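Periplasmic binding protein (Veillonella parvula, PDB 4N01) probably binds a solute in the periplasm and delivers it to a membrane transporter for uptake. Local coordinates at residues 87-92 with 105-110; 65-70 with 118-123. All blocks are in the same frame, centred on the assembly; numbering follows the deposited sequence.

After strands 44-50 and 53-59 the chain lays down strand 66-68, the central strand of a five-stranded parallel sheet, and passes through helix 71-79 into strand 86-90. Contact 1 (87-92 with 105-110) closes a short loop, with 12 residues between its nearest ends, that runs through helix 101-104 and brings in edge strand 109-111. Helix 117-121 follows at once and folds back over strand 66-68, so that contact 2 (65-70 with 118-123) closes a longer loop, 47 residues between its nearest ends, that encloses the first. Their centres lie about 8 Å apart, and probable backbone hydrogen bonds join strands 86-90 and 66-68. Contact 1 adds the outermost strand to the sheet; contact 2 packs a helix on it.

Contact 1: 87-92 with 105-110; sequences AGTAFK and DKVKVL
Two backbone hydrogen bonds centred on Thr89 hold the segments together. Thr89 N donates to Lys108 O at 2.9 Å, with an N-H...O angle of 148°, and Leu110 N donates to Thr89 O at 2.8 Å in a straighter bond of 170°. One residue thus bonds to both neighbours of Val109, the pattern of a parallel bridge, with Thr89 and Val109 paired at a CA-CA distance of 5.0 Å. Lys108 O also receives a CA-H...O contact from Gly88 CA at 3.1 Å, and here a side chain at Gly88 would probably collide with Leu110 CG. Leu110 CB lies beside Thr89 O.

A water carries a further polar link: it lies 2.6 Å from Thr89 OG1 and donates to Val107 O at 2.8 Å. The Thr89 hydroxyl sits between the backbone N and the carbonyl carbon (chi1 62°), which places CG2 beside the backbone N, and there CG2 meets Val107 CG1 at 3.7 Å.

Apolar packing completes the join. Val107 CG1 also lies against Gly88 CA, as does Leu110 CG. Tyr104 of helix 101-104 touches both Thr89 and Val109, on the face that these two share. The contact joins the two strands of the beta-alpha-beta unit 86-90, 101-104, 109-111; between these segments two main-chain bonds set the register, and a water links the Thr89 hydroxyl to Val107 O.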
loop_
_atom_site.group_PDB
_atom_site.type_symbol
_atom_site.label_atom_id
_atom_site.label_comp_id
_atom_site.label_asym_id
_atom_site.label_seq_id
_atom_site.Cartn_x
_atom_site.Cartn_y
_atom_site.Cartn_z
ATOM N N ALA A 87 7.641 -19.383 4.247
ATOM C CA ALA A 87 9.016 -19.757 4.574
ATOM C C ALA A 87 9.868 -18.546 4.952
ATOM O O ALA A 87 10.964 -18.691 5.486
ATOM C CB ALA A 87 9.646 -20.498 3.424
ATOM N N GLY A 88 9.379 -17.350 4.672
ATOM C CA GLY A 88 10.152 -16.174 5.029
ATOM C C GLY A 88 9.491 -14.866 4.652
ATOM O O GLY A 88 8.662 -14.823 3.748
ATOM N N THR A 89 9.866 -13.800 5.351
ATOM C CA THR A 89 9.444 -12.451 4.977
ATOM C C THR A 89 10.667 -11.548 4.879
ATOM O O THR A 89 11.729 -11.869 5.415
ATOM C CB THR A 89 8.498 -11.830 6.010
ATOM O OG1 THR A 89 9.183 -11.718 7.266
ATOM C CG2 THR A 89 7.246 -12.680 6.162
ATOM N N ALA A 90 10.505 -10.405 4.220
ATOM C CA ALA A 90 11.622 -9.483 4.050
ATOM C C ALA A 90 11.158 -8.043 4.002
ATOM O O ALA A 90 9.972 -7.757 3.790
ATOM C CB ALA A 90 12.405 -9.817 2.799
ATOM N N PHE A 91 12.115 -7.146 4.206
ATOM C CA PHE A 91 11.924 -5.719 4.008
ATOM C C PHE A 91 10.743 -5.129 4.784
ATOM O O PHE A 91 9.888 -4.452 4.211
ATOM C CB PHE A 91 11.821 -5.403 2.513
ATOM C CG PHE A 91 12.573 -4.173 2.110
ATOM C CD1 PHE A 91 13.464 -4.205 1.044
ATOM C CD2 PHE A 91 12.399 -2.982 2.802
ATOM C CE1 PHE A 91 14.171 -3.069 0.678
ATOM C CE2 PHE A 91 13.097 -1.840 2.440
ATOM C CZ PHE A 91 13.984 -1.885 1.374
ATOM N N LYS A 92 10.706 -5.380 6.090
ATOM C CA LYS A 92 9.743 -4.701 6.954
ATOM C C LYS A 92 10.050 -3.197 6.928
ATOM O O LYS A 92 11.210 -2.805 7.075
ATOM C CB LYS A 92 9.862 -5.237 8.384
ATOM C CG LYS A 92 9.001 -4.485 9.392
ATOM C CD LYS A 92 9.103 -5.112 10.783
ATOM C CE LYS A 92 8.329 -4.284 11.806
ATOM N NZ LYS A 92 8.854 -4.451 13.193
ATOM N N ASP A 105 5.062 -12.975 13.968
ATOM C CA ASP A 105 6.099 -13.524 14.828
ATOM C C ASP A 105 6.355 -15.007 14.584
ATOM O O ASP A 105 7.299 -15.569 15.128
ATOM C CB ASP A 105 5.756 -13.296 16.309
ATOM C CG ASP A 105 5.905 -11.846 16.723
ATOM O OD1 ASP A 105 6.446 -11.051 15.925
ATOM O OD2 ASP A 105 5.501 -11.502 17.859
ATOM N N LYS A 106 5.517 -15.648 13.780
ATOM C CA LYS A 106 5.663 -17.083 13.549
ATOM C C LYS A 106 6.490 -17.379 12.298
ATOM O O LYS A 106 6.918 -18.525 12.075
ATOM C CB LYS A 106 4.277 -17.739 13.461
ATOM C CG LYS A 106 3.498 -17.642 14.763
ATOM C CD LYS A 106 2.140 -18.304 14.661
ATOM C CE LYS A 106 1.353 -18.129 15.951
ATOM N NZ LYS A 106 -0.038 -18.667 15.861
ATOM N N VAL A 107 6.723 -16.344 11.495
ATOM C CA VAL A 107 7.397 -16.503 10.208
ATOM C C VAL A 107 8.842 -16.005 10.248
ATOM O O VAL A 107 9.122 -14.925 10.768
ATOM C CB VAL A 107 6.640 -15.770 9.087
ATOM C CG1 VAL A 107 7.310 -16.023 7.742
ATOM C CG2 VAL A 107 5.187 -16.232 9.055
ATOM N N LYS A 108 9.751 -16.805 9.701
ATOM C CA LYS A 108 11.170 -16.459 9.633
ATOM C C LYS A 108 11.405 -15.151 8.862
ATOM O O LYS A 108 10.866 -14.957 7.768
ATOM C CB LYS A 108 11.929 -17.601 8.958
ATOM C CG LYS A 108 13.434 -17.399 8.814
ATOM C CD LYS A 108 14.053 -18.631 8.154
ATOM C CE LYS A 108 15.569 -18.546 8.078
ATOM N NZ LYS A 108 16.208 -18.521 9.422
ATOM N N VAL A 109 12.191 -14.253 9.449
ATOM C CA VAL A 109 12.597 -13.022 8.786
ATOM C C VAL A 109 13.920 -13.242 8.055
ATOM O O VAL A 109 14.929 -13.552 8.683
ATOM C CB VAL A 109 12.749 -11.888 9.808
ATOM C CG1 VAL A 109 13.282 -10.632 9.125
ATOM C CG2 VAL A 109 11.399 -11.610 10.474
ATOM N N LEU A 110 13.915 -13.098 6.730
ATOM C CA LEU A 110 15.099 -13.419 5.926
ATOM C C LEU A 110 16.112 -12.290 5.922
ATOM O O LEU A 110 17.315 -12.523 5.846
ATOM C CB LEU A 110 14.700 -13.748 4.479
ATOM C CG LEU A 110 13.785 -14.962 4.304
ATOM C CD1 LEU A 110 13.483 -15.209 2.833
ATOM C CD2 LEU A 110 14.399 -16.195 4.947
HETATM O O HOH W 1 8.187 -12.574 9.487
#

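Contact 2: 65-70 with 118-123; sequences HAVSMS and EVFMSV
Val67 points from strand 66-68 at the Phe120 ring, and the contact between the segments is mainly apolar. Val67 CG1 reaches the edge of that ring, near its plane, 3.7 Å from Phe120 CE1. The other methyl, Val67 CG2, meets Val123 CG2 at 4.0 Å, so the two branches of one valine serve two partners. Phe120 holds CG anti to its own N (chi1 176°), which swings the ring off the helix to the strand.

A Met-aromatic contact adds to this. The selenomethionine Met69, bent at chi2 and chi3, brings SE to 5.2 Å from the centroid of the Phe120 ring, 58° off the normal and therefore oblique to it.

The polar part is slight: His65 CD2 approaches Val123 O at 3.4 Å, with the oxygen at the ring edge. Replacing Val67 with an alanine would probably open a gap beside Phe120 CE1 and leave Val123 CG2 without its methyl partner.

Leu110 of strand 109-111 touches both Val67 and Val123, while Ala128 of strand 127-129 touches Phe120. Between these two segments the helix end and the turn after it meet strand 66-68 through apolar packing and the Met-aromatic contact, which implies that fit of shape, not directed bonds, sets this part of the interface.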
loop_
_atom_site.group_PDB
_atom_site.type_symbol
_atom_site.label_atom_id
_atom_site.label_comp_id
_atom_site.label_asym_id
_atom_site.label_seq_id
_atom_site.Cartn_x
_atom_site.Cartn_y
_atom_site.Cartn_z
ATOM N N HIS A 65 6.038 -23.168 0.889
ATOM C CA HIS A 65 7.242 -22.427 1.260
ATOM C C HIS A 65 7.262 -21.043 0.607
ATOM O O HIS A 65 8.165 -20.723 -0.177
ATOM C CB HIS A 65 8.493 -23.205 0.861
ATOM C CG HIS A 65 8.756 -24.403 1.716
ATOM N ND1 HIS A 65 7.908 -25.500 1.751
ATOM C CD2 HIS A 65 9.752 -24.683 2.584
ATOM C CE1 HIS A 65 8.381 -26.393 2.592
ATOM N NE2 HIS A 65 9.504 -25.924 3.118
ATOM N N ALA A 66 6.272 -20.220 0.939
ATOM C CA ALA A 66 6.109 -18.924 0.291
ATOM C C ALA A 66 7.001 -17.869 0.941
ATOM O O ALA A 66 7.177 -17.870 2.164
ATOM C CB ALA A 66 4.664 -18.490 0.365
ATOM N N VAL A 67 7.573 -16.992 0.120
ATOM C CA VAL A 67 8.404 -15.906 0.617
ATOM C C VAL A 67 7.792 -14.579 0.210
ATOM O O VAL A 67 7.482 -14.359 -0.966
ATOM C CB VAL A 67 9.850 -15.975 0.077
ATOM C CG1 VAL A 67 10.613 -14.693 0.420
ATOM C CG2 VAL A 67 10.582 -17.213 0.644
ATOM N N SER A 68 7.612 -13.693 1.182
ATOM C CA SER A 68 7.128 -12.360 0.877
ATOM C C SER A 68 8.287 -11.367 0.947
ATOM O O SER A 68 8.959 -11.261 1.973
ATOM C CB SER A 68 6.025 -11.948 1.847
ATOM O OG SER A 68 5.688 -10.587 1.634
HETATM N N MSE A 69 8.519 -10.650 -0.149
HETATM C CA MSE A 69 9.646 -9.725 -0.247
HETATM C C MSE A 69 9.296 -8.299 0.183
HETATM O O MSE A 69 10.159 -7.423 0.171
HETATM C CB MSE A 69 10.168 -9.686 -1.693
HETATM C CG MSE A 69 10.650 -11.020 -2.230
HETATM SE SE MSE A 69 12.381 -11.579 -1.522
HETATM C CE MSE A 69 13.538 -10.563 -2.742
ATOM N N SER A 70 8.036 -8.056 0.545
ATOM C CA SER A 70 7.605 -6.700 0.905
ATOM C C SER A 70 6.642 -6.739 2.078
ATOM O O SER A 70 5.934 -7.733 2.273
ATOM C CB SER A 70 6.908 -6.026 -0.280
ATOM O OG SER A 70 7.731 -6.069 -1.442
ATOM N N GLU A 118 21.253 -16.350 -2.240
ATOM C CA GLU A 118 21.640 -17.507 -1.426
ATOM C C GLU A 118 20.761 -17.697 -0.189
ATOM O O GLU A 118 20.338 -18.814 0.110
ATOM C CB GLU A 118 23.107 -17.400 -1.001
ATOM C CG GLU A 118 24.113 -17.720 -2.101
ATOM C CD GLU A 118 24.276 -16.600 -3.122
ATOM O OE1 GLU A 118 24.933 -16.848 -4.156
ATOM O OE2 GLU A 118 23.761 -15.478 -2.894
ATOM N N VAL A 119 20.501 -16.609 0.529
ATOM C CA VAL A 119 19.617 -16.639 1.692
ATOM C C VAL A 119 18.183 -16.965 1.273
ATOM O O VAL A 119 17.480 -17.734 1.938
ATOM C CB VAL A 119 19.647 -15.291 2.441
ATOM C CG1 VAL A 119 18.563 -15.238 3.505
ATOM C CG2 VAL A 119 21.017 -15.074 3.063
ATOM N N PHE A 120 17.758 -16.378 0.161
ATOM C CA PHE A 120 16.441 -16.656 -0.392
ATOM C C PHE A 120 16.308 -18.152 -0.682
ATOM O O PHE A 120 15.372 -18.797 -0.213
ATOM C CB PHE A 120 16.228 -15.819 -1.654
ATOM C CG PHE A 120 14.928 -16.086 -2.363
ATOM C CD1 PHE A 120 13.746 -15.513 -1.920
ATOM C CD2 PHE A 120 14.895 -16.887 -3.499
ATOM C CE1 PHE A 120 12.551 -15.752 -2.581
ATOM C CE2 PHE A 120 13.701 -17.121 -4.170
ATOM C CZ PHE A 120 12.532 -16.560 -3.707
HETATM N N MSE A 121 17.262 -18.709 -1.423
HETATM C CA MSE A 121 17.197 -20.122 -1.807
HETATM C C MSE A 121 17.332 -21.068 -0.617
HETATM O O MSE A 121 16.908 -22.222 -0.688
HETATM C CB MSE A 121 18.266 -20.466 -2.858
HETATM C CG MSE A 121 17.984 -19.929 -4.256
HETATM SE SE MSE A 121 16.180 -20.303 -4.906
HETATM C CE MSE A 121 16.212 -22.258 -4.792
ATOM N N SER A 122 17.911 -20.578 0.476
ATOM C CA SER A 122 18.186 -21.428 1.638
ATOM C C SER A 122 16.921 -21.951 2.314
ATOM O O SER A 122 16.977 -22.945 3.032
ATOM C CB SER A 122 19.066 -20.703 2.667
ATOM O OG SER A 122 18.303 -19.791 3.444
ATOM N N VAL A 123 15.783 -21.291 2.093
ATOM C CA VAL A 123 14.534 -21.742 2.710
ATOM C C VAL A 123 13.674 -22.557 1.750
ATOM O O VAL A 123 12.501 -22.821 2.032
ATOM C CB VAL A 123 13.700 -20.581 3.294
ATOM C CG1 VAL A 123 14.445 -19.920 4.446
ATOM C CG2 VAL A 123 13.350 -19.565 2.213
#